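F-actin-capping protein subunit alpha (Plasmodium berghei, PDB 7A0H) probably binds the fast-growing barbed ends of actin filaments as an asymmetric homodimer, blocking the exchange of actin subunits there without severing the filament. Local coordinates at residues A[185-190]-A[217-222]; A[19-24]-A[224-229]; A[178-183]-A[191-196]. All coordinates share one frame; numbering follows the deposited sequence.

Contact 1. Residues A[185-190]-A[217-222]; sequences KNFHAS and LTYFED
At one end of the hairpin formed by strands 187-200 and 206-220, inside the five-stranded antiparallel sheet of the capping protein, residues 187-190 meet 217-219 around a classic beta bulge, in which Ala189 and Ser190 together face Arg181 on the adjoining strand. Pairing is irregular near the bulge: the short strand axes lie 121° apart, and Ser190 with Leu217 makes an antiparallel non-hydrogen-bonded pair. Beyond it one acceptor, Ala189 O, serves two successive amides, taking a good bond from Thr218 N at 3.0 Å and a weak one from Tyr219 N at 3.3 Å. Alanine suits the bulge because its methyl, turned from strand 217-220, needs little room beside Tyr183. Thr218 adds a side-chain bond to the backbone ones: its OG1, set between its own N and carbonyl carbon (chi1 62°), donates to His188 O at 2.8 Å, coming from well above the carbonyl plane. The same hydroxyl lies 3.0 Å from His188 ND1. Histidine suits the place because one ring can pack on Tyr182 while offering ND1 near Thr218 OG1 and NE2 for a weak bond to Asp180 OD1. Further out, Phe187 and Tyr219 make an offset edge-to-face pair, ring centroids 5.5 Å apart and planes at 77°. Two large rings can close this partly exposed end of the hairpin. The phenylalanine presents its edge to the tyrosine face, and Phe187 CD2 comes within 3.5 Å of Tyr219 CZ.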
loop_
_atom_site.group_PDB
_atom_site.type_symbol
_atom_site.label_atom_id
_atom_site.label_comp_id
_atom_site.label_asym_id
_atom_site.label_seq_id
_atom_site.Cartn_x
_atom_site.Cartn_y
_atom_site.Cartn_z
ATOM N N LYS A 185 12.626 -5.812 -17.507
ATOM C CA LYS A 185 11.706 -6.089 -18.607
ATOM C C LYS A 185 10.322 -6.477 -18.110
ATOM O O LYS A 185 9.330 -6.245 -18.810
ATOM C CB LYS A 185 12.274 -7.166 -19.538
ATOM C CG LYS A 185 13.471 -6.688 -20.423
ATOM C CD LYS A 185 13.212 -5.493 -21.412
ATOM C CE LYS A 185 12.398 -5.897 -22.669
ATOM N NZ LYS A 185 12.090 -4.758 -23.600
ATOM N N ASN A 186 10.235 -7.054 -16.907
ATOM C CA ASN A 186 8.949 -7.537 -16.429
ATOM C C ASN A 186 8.542 -7.057 -15.042
ATOM O O ASN A 186 7.486 -7.476 -14.550
ATOM C CB ASN A 186 8.967 -9.073 -16.464
ATOM C CG ASN A 186 10.008 -9.672 -15.523
ATOM O OD1 ASN A 186 10.967 -9.008 -15.107
ATOM N ND2 ASN A 186 9.844 -10.958 -15.214
ATOM N N PHE A 187 9.264 -6.140 -14.423
ATOM C CA PHE A 187 8.806 -5.554 -13.172
ATOM C C PHE A 187 7.886 -4.382 -13.522
ATOM O O PHE A 187 8.345 -3.387 -14.083
ATOM C CB PHE A 187 9.970 -5.070 -12.315
ATOM C CG PHE A 187 10.849 -6.181 -11.737
ATOM C CD1 PHE A 187 11.628 -6.988 -12.560
ATOM C CD2 PHE A 187 10.919 -6.371 -10.359
ATOM C CE1 PHE A 187 12.435 -7.982 -12.015
ATOM C CE2 PHE A 187 11.734 -7.361 -9.802
ATOM C CZ PHE A 187 12.491 -8.167 -10.628
ATOM N N HIS A 188 6.593 -4.492 -13.196
ATOM C CA HIS A 188 5.653 -3.451 -13.600
ATOM C C HIS A 188 5.884 -2.196 -12.782
ATOM O O HIS A 188 5.656 -2.183 -11.574
ATOM C CB HIS A 188 4.221 -3.911 -13.415
ATOM C CG HIS A 188 3.221 -2.866 -13.785
ATOM N ND1 HIS A 188 2.353 -2.304 -12.877
ATOM C CD2 HIS A 188 2.968 -2.255 -14.964
ATOM C CE1 HIS A 188 1.594 -1.415 -13.485
ATOM N NE2 HIS A 188 1.952 -1.364 -14.750
ATOM N N ALA A 189 6.218 -1.101 -13.437
ATOM C CA ALA A 189 6.573 0.102 -12.695
ATOM C C ALA A 189 5.431 1.082 -12.492
ATOM O O ALA A 189 5.316 1.666 -11.405
ATOM C CB ALA A 189 7.753 0.781 -13.381
ATOM N N SER A 190 4.612 1.310 -13.518
ATOM C CA SER A 190 3.557 2.309 -13.433
ATOM C C SER A 190 2.469 1.980 -14.430
ATOM O O SER A 190 2.710 1.348 -15.483
ATOM C CB SER A 190 4.068 3.742 -13.730
ATOM O OG SER A 190 4.815 3.788 -14.956
ATOM N N LEU A 217 1.881 4.600 -9.217
ATOM C CA LEU A 217 3.246 4.110 -9.071
ATOM C C LEU A 217 3.108 2.767 -8.330
ATOM O O LEU A 217 2.402 2.664 -7.301
ATOM C CB LEU A 217 4.112 5.087 -8.289
ATOM C CG LEU A 217 5.617 4.780 -8.122
ATOM C CD1 LEU A 217 6.362 4.858 -9.563
ATOM C CD2 LEU A 217 6.265 5.671 -7.104
ATOM N N THR A 218 3.760 1.739 -8.877
ATOM C CA THR A 218 3.670 0.378 -8.370
ATOM C C THR A 218 5.018 -0.275 -8.095
ATOM O O THR A 218 5.033 -1.343 -7.483
ATOM C CB THR A 218 2.851 -0.538 -9.327
ATOM O OG1 THR A 218 3.450 -0.676 -10.638
ATOM C CG2 THR A 218 1.406 -0.063 -9.427
ATOM N N TYR A 219 6.134 0.340 -8.489
ATOM C CA TYR A 219 7.458 -0.107 -8.111
ATOM C C TYR A 219 8.163 1.090 -7.500
ATOM O O TYR A 219 8.211 2.167 -8.114
ATOM C CB TYR A 219 8.243 -0.672 -9.275
ATOM C CG TYR A 219 9.214 -1.752 -8.828
ATOM C CD1 TYR A 219 8.751 -2.999 -8.432
ATOM C CD2 TYR A 219 10.586 -1.526 -8.806
ATOM C CE1 TYR A 219 9.624 -3.996 -8.016
ATOM C CE2 TYR A 219 11.472 -2.521 -8.401
ATOM C CZ TYR A 219 10.979 -3.751 -7.999
ATOM O OH TYR A 219 11.828 -4.753 -7.592
ATOM N N PHE A 220 8.749 0.889 -6.317
ATOM C CA PHE A 220 9.380 1.981 -5.586
ATOM C C PHE A 220 10.348 1.381 -4.575
ATOM O O PHE A 220 9.931 0.730 -3.599
ATOM C CB PHE A 220 8.325 2.873 -4.917
ATOM C CG PHE A 220 8.912 4.022 -4.089
ATOM C CD1 PHE A 220 9.600 5.052 -4.700
ATOM C CD2 PHE A 220 8.777 4.062 -2.702
ATOM C CE1 PHE A 220 10.153 6.099 -3.952
ATOM C CE2 PHE A 220 9.317 5.107 -1.946
ATOM C CZ PHE A 220 10.008 6.145 -2.579
ATOM N N GLU A 221 11.632 1.584 -4.840
ATOM C CA GLU A 221 12.683 1.105 -3.959
ATOM C C GLU A 221 12.543 -0.404 -3.774
ATOM O O GLU A 221 12.477 -0.943 -2.670
ATOM C CB GLU A 221 12.640 1.901 -2.671
ATOM C CG GLU A 221 12.785 3.349 -3.021
ATOM C CD GLU A 221 13.182 4.206 -1.888
ATOM O OE1 GLU A 221 13.076 3.716 -0.737
ATOM O OE2 GLU A 221 13.610 5.365 -2.144
ATOM N N ASP A 222 12.455 -1.068 -4.917
ATOM C CA ASP A 222 12.359 -2.501 -5.105
ATOM C C ASP A 222 11.140 -3.121 -4.464
ATOM O O ASP A 222 11.113 -4.346 -4.285
ATOM C CB ASP A 222 13.633 -3.186 -4.594
ATOM C CG ASP A 222 14.902 -2.588 -5.204
ATOM O OD1 ASP A 222 14.871 -1.453 -5.727
ATOM O OD2 ASP A 222 15.949 -3.276 -5.154
#

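Contact 2. Residues A[19-24]-A[224-229]; sequences APPGKV and NINFKT
Pro20 and Pro21, at the turn into helix 21-35, lie against the start of strand 223-238, where the CB bonds of Asn224 and Asn226 point toward them. No direct hydrogen bond spans the two segments; shape and one water do the work. The Pro20 ring crosses Asn224 at about a right angle, and Pro20 CB rests 3.6 Å from Ile225 O. Pro21 turns its CD to the amide of Asn226, whose CG, anti to the backbone N (chi1 -166°), lies 3.6 Å from Pro21 CD. The rigid rings suit a tight turn, and Pro21 suits the first turn of a helix, where its missing N-H costs no helical bond. Asn224 is folded the other way: with CG beside its own N and anti to the carbonyl carbon (chi1 -65°), the amide lies over Gly22, Asn224 OD1 only 3.3 Å from Gly22 CA. Glycine fits because a CB would point straight at that oxygen. The other amide branch, Asn224 ND2, crosses the aliphatic part of Lys23 obliquely, 3.8 Å from Lys23 CG, while the lysine chain extends onward. A water accepts from Gly22 N at 2.9 Å and donates to Ile225 O at 2.8 Å, bridging helix start and strand. Asn226 N bonds to Asp222 of the second subunit. The arrangement is a helix start at a Pro-Pro turn, packed on the strand that ends the antiparallel sheet within this chain, at the dimer interface.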
loop_
_atom_site.group_PDB
_atom_site.type_symbol
_atom_site.label_atom_id
_atom_site.label_comp_id
_atom_site.label_asym_id
_atom_site.label_seq_id
_atom_site.Cartn_x
_atom_site.Cartn_y
_atom_site.Cartn_z
ATOM N N ALA A 19 -3.799 -6.590 -1.698
ATOM C CA ALA A 19 -2.505 -6.820 -2.312
ATOM C C ALA A 19 -2.186 -5.765 -3.376
ATOM O O ALA A 19 -3.049 -5.414 -4.184
ATOM C CB ALA A 19 -2.502 -8.222 -2.915
ATOM N N PRO A 20 -0.948 -5.267 -3.437
ATOM C CA PRO A 20 -0.554 -4.354 -4.547
ATOM C C PRO A 20 -0.478 -5.106 -5.866
ATOM O O PRO A 20 -0.305 -6.334 -5.875
ATOM C CB PRO A 20 0.818 -3.822 -4.110
ATOM C CG PRO A 20 1.373 -4.932 -3.220
ATOM C CD PRO A 20 0.180 -5.512 -2.517
ATOM N N PRO A 21 -0.617 -4.420 -7.005
ATOM C CA PRO A 21 -0.753 -5.155 -8.266
ATOM C C PRO A 21 0.358 -6.160 -8.450
ATOM O O PRO A 21 0.119 -7.292 -8.864
ATOM C CB PRO A 21 -0.683 -4.058 -9.335
ATOM C CG PRO A 21 -1.029 -2.794 -8.656
ATOM C CD PRO A 21 -0.606 -2.957 -7.211
ATOM N N GLY A 22 1.578 -5.776 -8.121
ATOM C CA GLY A 22 2.729 -6.604 -8.395
ATOM C C GLY A 22 2.796 -7.921 -7.627
ATOM O O GLY A 22 3.665 -8.727 -7.946
ATOM N N LYS A 23 2.002 -8.103 -6.576
ATOM C CA LYS A 23 1.993 -9.334 -5.792
ATOM C C LYS A 23 0.786 -10.215 -6.095
ATOM O O LYS A 23 0.642 -11.283 -5.502
ATOM C CB LYS A 23 2.036 -9.029 -4.293
ATOM C CG LYS A 23 3.316 -8.368 -3.812
ATOM C CD LYS A 23 3.208 -8.001 -2.324
ATOM C CE LYS A 23 4.540 -7.560 -1.711
ATOM N NZ LYS A 23 4.360 -7.121 -0.292
ATOM N N VAL A 24 -0.135 -9.747 -6.921
ATOM C CA VAL A 24 -1.397 -10.446 -7.096
ATOM C C VAL A 24 -1.173 -11.824 -7.703
ATOM O O VAL A 24 -1.663 -12.828 -7.190
ATOM C CB VAL A 24 -2.339 -9.589 -7.952
ATOM C CG1 VAL A 24 -3.602 -10.384 -8.288
ATOM C CG2 VAL A 24 -2.612 -8.264 -7.218
ATOM N N ASN A 224 6.885 -3.667 -4.430
ATOM C CA ASN A 224 5.604 -3.509 -5.091
ATOM C C ASN A 224 4.751 -2.595 -4.229
ATOM O O ASN A 224 4.510 -2.899 -3.063
ATOM C CB ASN A 224 4.900 -4.849 -5.296
ATOM C CG ASN A 224 5.652 -5.759 -6.235
ATOM O OD1 ASN A 224 5.703 -5.514 -7.434
ATOM N ND2 ASN A 224 6.215 -6.818 -5.703
ATOM N N ILE A 225 4.377 -1.439 -4.756
ATOM C CA ILE A 225 3.419 -0.612 -4.040
ATOM C C ILE A 225 2.200 -0.309 -4.913
ATOM O O ILE A 225 1.971 -0.956 -5.941
ATOM C CB ILE A 225 4.089 0.681 -3.554
ATOM C CG1 ILE A 225 4.515 1.568 -4.746
ATOM C CG2 ILE A 225 5.273 0.344 -2.659
ATOM C CD1 ILE A 225 4.873 3.031 -4.311
ATOM N N ASN A 226 1.427 0.713 -4.528
ATOM C CA ASN A 226 0.156 0.988 -5.199
ATOM C C ASN A 226 -0.236 2.415 -4.863
ATOM O O ASN A 226 -1.278 2.649 -4.240
ATOM C CB ASN A 226 -0.890 -0.030 -4.762
ATOM C CG ASN A 226 -2.127 -0.061 -5.637
ATOM O OD1 ASN A 226 -2.179 0.392 -6.817
ATOM N ND2 ASN A 226 -3.160 -0.656 -5.062
ATOM N N PHE A 227 0.615 3.358 -5.265
ATOM C CA PHE A 227 0.444 4.765 -4.948
ATOM C C PHE A 227 -0.328 5.456 -6.086
ATOM O O PHE A 227 0.175 5.643 -7.197
ATOM C CB PHE A 227 1.816 5.394 -4.745
ATOM C CG PHE A 227 1.769 6.876 -4.553
ATOM C CD1 PHE A 227 2.435 7.714 -5.409
ATOM C CD2 PHE A 227 1.082 7.416 -3.484
ATOM C CE1 PHE A 227 2.389 9.066 -5.238
ATOM C CE2 PHE A 227 1.068 8.753 -3.263
ATOM C CZ PHE A 227 1.700 9.590 -4.167
ATOM N N LYS A 228 -1.535 5.877 -5.797
ATOM C CA LYS A 228 -2.461 6.299 -6.819
ATOM C C LYS A 228 -2.760 7.782 -6.750
ATOM O O LYS A 228 -3.042 8.328 -5.672
ATOM C CB LYS A 228 -3.785 5.568 -6.697
ATOM C CG LYS A 228 -3.738 4.057 -6.776
ATOM C CD LYS A 228 -5.104 3.572 -6.358
ATOM C CE LYS A 228 -5.396 2.210 -6.831
ATOM N NZ LYS A 228 -6.814 2.003 -6.458
ATOM N N THR A 229 -2.753 8.417 -7.928
ATOM C CA THR A 229 -3.250 9.784 -8.070
ATOM C C THR A 229 -4.267 9.865 -9.193
ATOM O O THR A 229 -4.158 9.185 -10.227
ATOM C CB THR A 229 -2.163 10.801 -8.337
ATOM O OG1 THR A 229 -1.438 10.426 -9.489
ATOM C CG2 THR A 229 -1.228 10.826 -7.198
HETATM O O HOH W 1 2.818 -3.415 -6.930
#

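Contact 3. Residues A[178-183]-A[191-196]; sequences CCDRYY and SWRSSW
Arg193 lies across Cys178 and grips Asp180 on the neighbouring strand of an antiparallel beta hairpin, strands 170-183 and 187-200, in the middle of the five-stranded sheet. The short strand axes are almost exactly antiparallel. Cys179 and Trp192 form the hydrogen-bonded pair, with Cys179 N to Trp192 O at 2.8 Å and Trp192 N to Cys179 O at 2.7 Å; the non-hydrogen-bonded pairs Cys178-Arg193 and Asp180-Ser191 flank it and place their side chains on the other face. There the arginine chain, bent at its second torsion (chi2 -55°), doubles back along the sheet so that its guanidinium lies with one face over Cys178 CB. Cysteine is small enough to leave room for this flat group and apolar enough to pack on it. The end of the guanidinium then meets the carboxylate of Asp180 with one nitrogen to each oxygen, though the two planes are 47° apart. Arg193 NH2 reaches Asp180 OD2 at 2.9 Å, on the syn side of that oxygen and almost in the guanidinium plane, whereas Arg193 NH1 comes to Asp180 OD1, 2.8 Å away, from above the carboxylate plane. In this buried setting the paired charges would offset each other, and Arg193 NE also donates to Tyr57 O. Opposite them, Cys179 and Trp192 pack CB to CB. The indole, its CG anti to the backbone N (chi1 173°), packs on Val261 of helix 243-266, while Cys179, modelled in two conformers, packs on Cys158, with which a disulfide has been seen in this protein. Both also touch Pro285 of the second subunit. The arginine finally ties its own strand as well: Arg193 NH1 donates at 3.1 Å to Trp192 O, which already accepts from Cys179 N.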
loop_
_atom_site.group_PDB
_atom_site.type_symbol
_atom_site.label_atom_id
_atom_site.label_comp_id
_atom_site.label_asym_id
_atom_site.label_seq_id
_atom_site.Cartn_x
_atom_site.Cartn_y
_atom_site.Cartn_z
ATOM N N CYS A 178 -3.814 4.233 -22.707
ATOM C CA CYS A 178 -3.139 3.415 -21.676
ATOM C C CYS A 178 -1.651 3.363 -21.896
ATOM O O CYS A 178 -1.172 3.063 -23.026
ATOM C CB CYS A 178 -3.644 1.915 -21.727
ATOM S SG CYS A 178 -5.370 1.750 -21.659
ATOM N N CYS A 179 -0.883 3.608 -20.822
ATOM C CA CYS A 179 0.557 3.324 -20.874
ATOM C C CYS A 179 0.972 2.627 -19.577
ATOM O O CYS A 179 0.532 2.979 -18.474
ATOM C CB CYS A 179 1.442 4.601 -21.154
ATOM S SG CYS A 179 1.386 5.329 -22.922
ATOM N N ASP A 180 1.828 1.629 -19.745
ATOM C CA ASP A 180 2.365 0.788 -18.692
ATOM C C ASP A 180 3.871 0.738 -18.886
ATOM O O ASP A 180 4.358 0.484 -20.004
ATOM C CB ASP A 180 1.789 -0.644 -18.737
ATOM C CG ASP A 180 0.329 -0.715 -18.271
ATOM O OD1 ASP A 180 -0.116 -0.129 -17.263
ATOM O OD2 ASP A 180 -0.393 -1.387 -18.976
ATOM N N ARG A 181 4.600 0.995 -17.819
ATOM C CA ARG A 181 6.057 1.063 -17.825
ATOM C C ARG A 181 6.605 -0.103 -17.009
ATOM O O ARG A 181 6.058 -0.443 -15.964
ATOM C CB ARG A 181 6.468 2.408 -17.232
ATOM C CG ARG A 181 5.994 3.640 -18.122
ATOM C CD ARG A 181 6.275 5.086 -17.506
ATOM N NE ARG A 181 7.670 5.213 -17.116
ATOM C CZ ARG A 181 8.105 5.174 -15.862
ATOM N NH1 ARG A 181 7.261 5.073 -14.851
ATOM N NH2 ARG A 181 9.402 5.237 -15.627
ATOM N N TYR A 182 7.663 -0.727 -17.512
ATOM C CA TYR A 182 8.284 -1.893 -16.935
ATOM C C TYR A 182 9.751 -1.609 -16.708
ATOM O O TYR A 182 10.451 -1.158 -17.624
ATOM C CB TYR A 182 8.114 -3.126 -17.860
ATOM C CG TYR A 182 6.662 -3.480 -17.981
ATOM C CD1 TYR A 182 6.062 -4.387 -17.089
ATOM C CD2 TYR A 182 5.860 -2.831 -18.916
ATOM C CE1 TYR A 182 4.723 -4.676 -17.163
ATOM C CE2 TYR A 182 4.511 -3.098 -19.002
ATOM C CZ TYR A 182 3.941 -4.001 -18.115
ATOM O OH TYR A 182 2.601 -4.224 -18.213
ATOM N N TYR A 183 10.210 -1.881 -15.494
ATOM C CA TYR A 183 11.630 -1.833 -15.187
ATOM C C TYR A 183 12.264 -3.167 -15.508
ATOM O O TYR A 183 11.637 -4.222 -15.400
ATOM C CB TYR A 183 11.874 -1.432 -13.745
ATOM C CG TYR A 183 11.521 0.024 -13.436
ATOM C CD1 TYR A 183 11.445 1.005 -14.448
ATOM C CD2 TYR A 183 11.262 0.430 -12.129
ATOM C CE1 TYR A 183 11.112 2.355 -14.135
ATOM C CE2 TYR A 183 10.943 1.748 -11.811
ATOM C CZ TYR A 183 10.859 2.703 -12.803
ATOM O OH TYR A 183 10.525 3.993 -12.429
ATOM N N SER A 191 1.281 2.517 -14.124
ATOM C CA SER A 191 0.236 2.659 -15.131
ATOM C C SER A 191 -0.284 4.100 -15.256
ATOM O O SER A 191 -0.523 4.793 -14.257
ATOM C CB SER A 191 -0.919 1.775 -14.792
ATOM O OG SER A 191 -1.389 2.223 -13.519
ATOM N N TRP A 192 -0.461 4.513 -16.499
ATOM C CA TRP A 192 -1.208 5.697 -16.906
ATOM C C TRP A 192 -2.436 5.233 -17.667
ATOM O O TRP A 192 -2.335 4.469 -18.638
ATOM C CB TRP A 192 -0.331 6.602 -17.761
ATOM C CG TRP A 192 -0.974 7.830 -18.435
ATOM C CD1 TRP A 192 -1.606 7.860 -19.649
ATOM C CD2 TRP A 192 -1.015 9.159 -17.940
ATOM N NE1 TRP A 192 -2.025 9.103 -19.940
ATOM C CE2 TRP A 192 -1.681 9.946 -18.923
ATOM C CE3 TRP A 192 -0.535 9.778 -16.780
ATOM C CZ2 TRP A 192 -1.902 11.317 -18.771
ATOM C CZ3 TRP A 192 -0.730 11.155 -16.633
ATOM C CH2 TRP A 192 -1.422 11.907 -17.632
ATOM N N ARG A 193 -3.587 5.673 -17.194
ATOM C CA ARG A 193 -4.893 5.387 -17.765
ATOM C C ARG A 193 -5.693 6.705 -17.882
ATOM O O ARG A 193 -6.005 7.354 -16.868
ATOM C CB ARG A 193 -5.643 4.367 -16.875
ATOM C CG ARG A 193 -5.051 2.942 -16.842
ATOM C CD ARG A 193 -4.948 2.470 -18.151
ATOM N NE ARG A 193 -4.552 1.115 -18.336
ATOM C CZ ARG A 193 -3.320 0.648 -18.399
ATOM N NH1 ARG A 193 -2.288 1.425 -18.237
ATOM N NH2 ARG A 193 -3.142 -0.665 -18.627
ATOM N N SER A 194 -6.057 7.083 -19.100
ATOM C CA SER A 194 -6.756 8.360 -19.357
ATOM C C SER A 194 -8.038 8.071 -20.126
ATOM O O SER A 194 -7.998 7.596 -21.282
ATOM C CB SER A 194 -5.859 9.342 -20.138
ATOM O OG SER A 194 -6.576 10.545 -20.443
ATOM N N SER A 195 -9.165 8.320 -19.510
ATOM C CA SER A 195 -10.391 7.821 -20.087
ATOM C C SER A 195 -11.435 8.908 -20.195
ATOM O O SER A 195 -11.573 9.743 -19.281
ATOM C CB SER A 195 -10.944 6.546 -19.231
ATOM O OG SER A 195 -11.183 6.945 -17.896
ATOM N N TRP A 196 -12.215 8.865 -21.277
ATOM C CA TRP A 196 -13.051 10.005 -21.706
ATOM C C TRP A 196 -14.344 9.461 -22.273
ATOM O O TRP A 196 -14.333 8.500 -23.081
ATOM C CB TRP A 196 -12.279 10.857 -22.762
ATOM C CG TRP A 196 -11.045 11.379 -22.109
ATOM C CD1 TRP A 196 -9.827 10.757 -22.063
ATOM C CD2 TRP A 196 -10.917 12.581 -21.327
ATOM N NE1 TRP A 196 -8.961 11.445 -21.228
ATOM C CE2 TRP A 196 -9.598 12.581 -20.798
ATOM C CE3 TRP A 196 -11.779 13.663 -21.053
ATOM C CZ2 TRP A 196 -9.077 13.688 -20.072
ATOM C CZ3 TRP A 196 -11.301 14.711 -20.257
ATOM C CH2 TRP A 196 -9.940 14.715 -19.784
#

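In the fold
All three contacts reach one antiparallel sheet. Contacts 1 and 3 share strand 187-200, with centres 13 Å apart; Arg181 connects them, its O 2.6 Å from Ala189 N and its NH1 2.8 Å from Ser190 OG, so the bulge of contact 1 is held by the strand that contact 3 pairs further along. Contact 1 passes to contact 2, about 9 Å away between centres, through neighbouring strands 206-220 and 223-238, where Thr218 O lies 2.8 Å from Ile225 N. Contacts 2 and 3 do not touch: their nearest atoms are about 7 Å apart. Each contact also reaches the second subunit, which makes this sheet part of the homodimer interface.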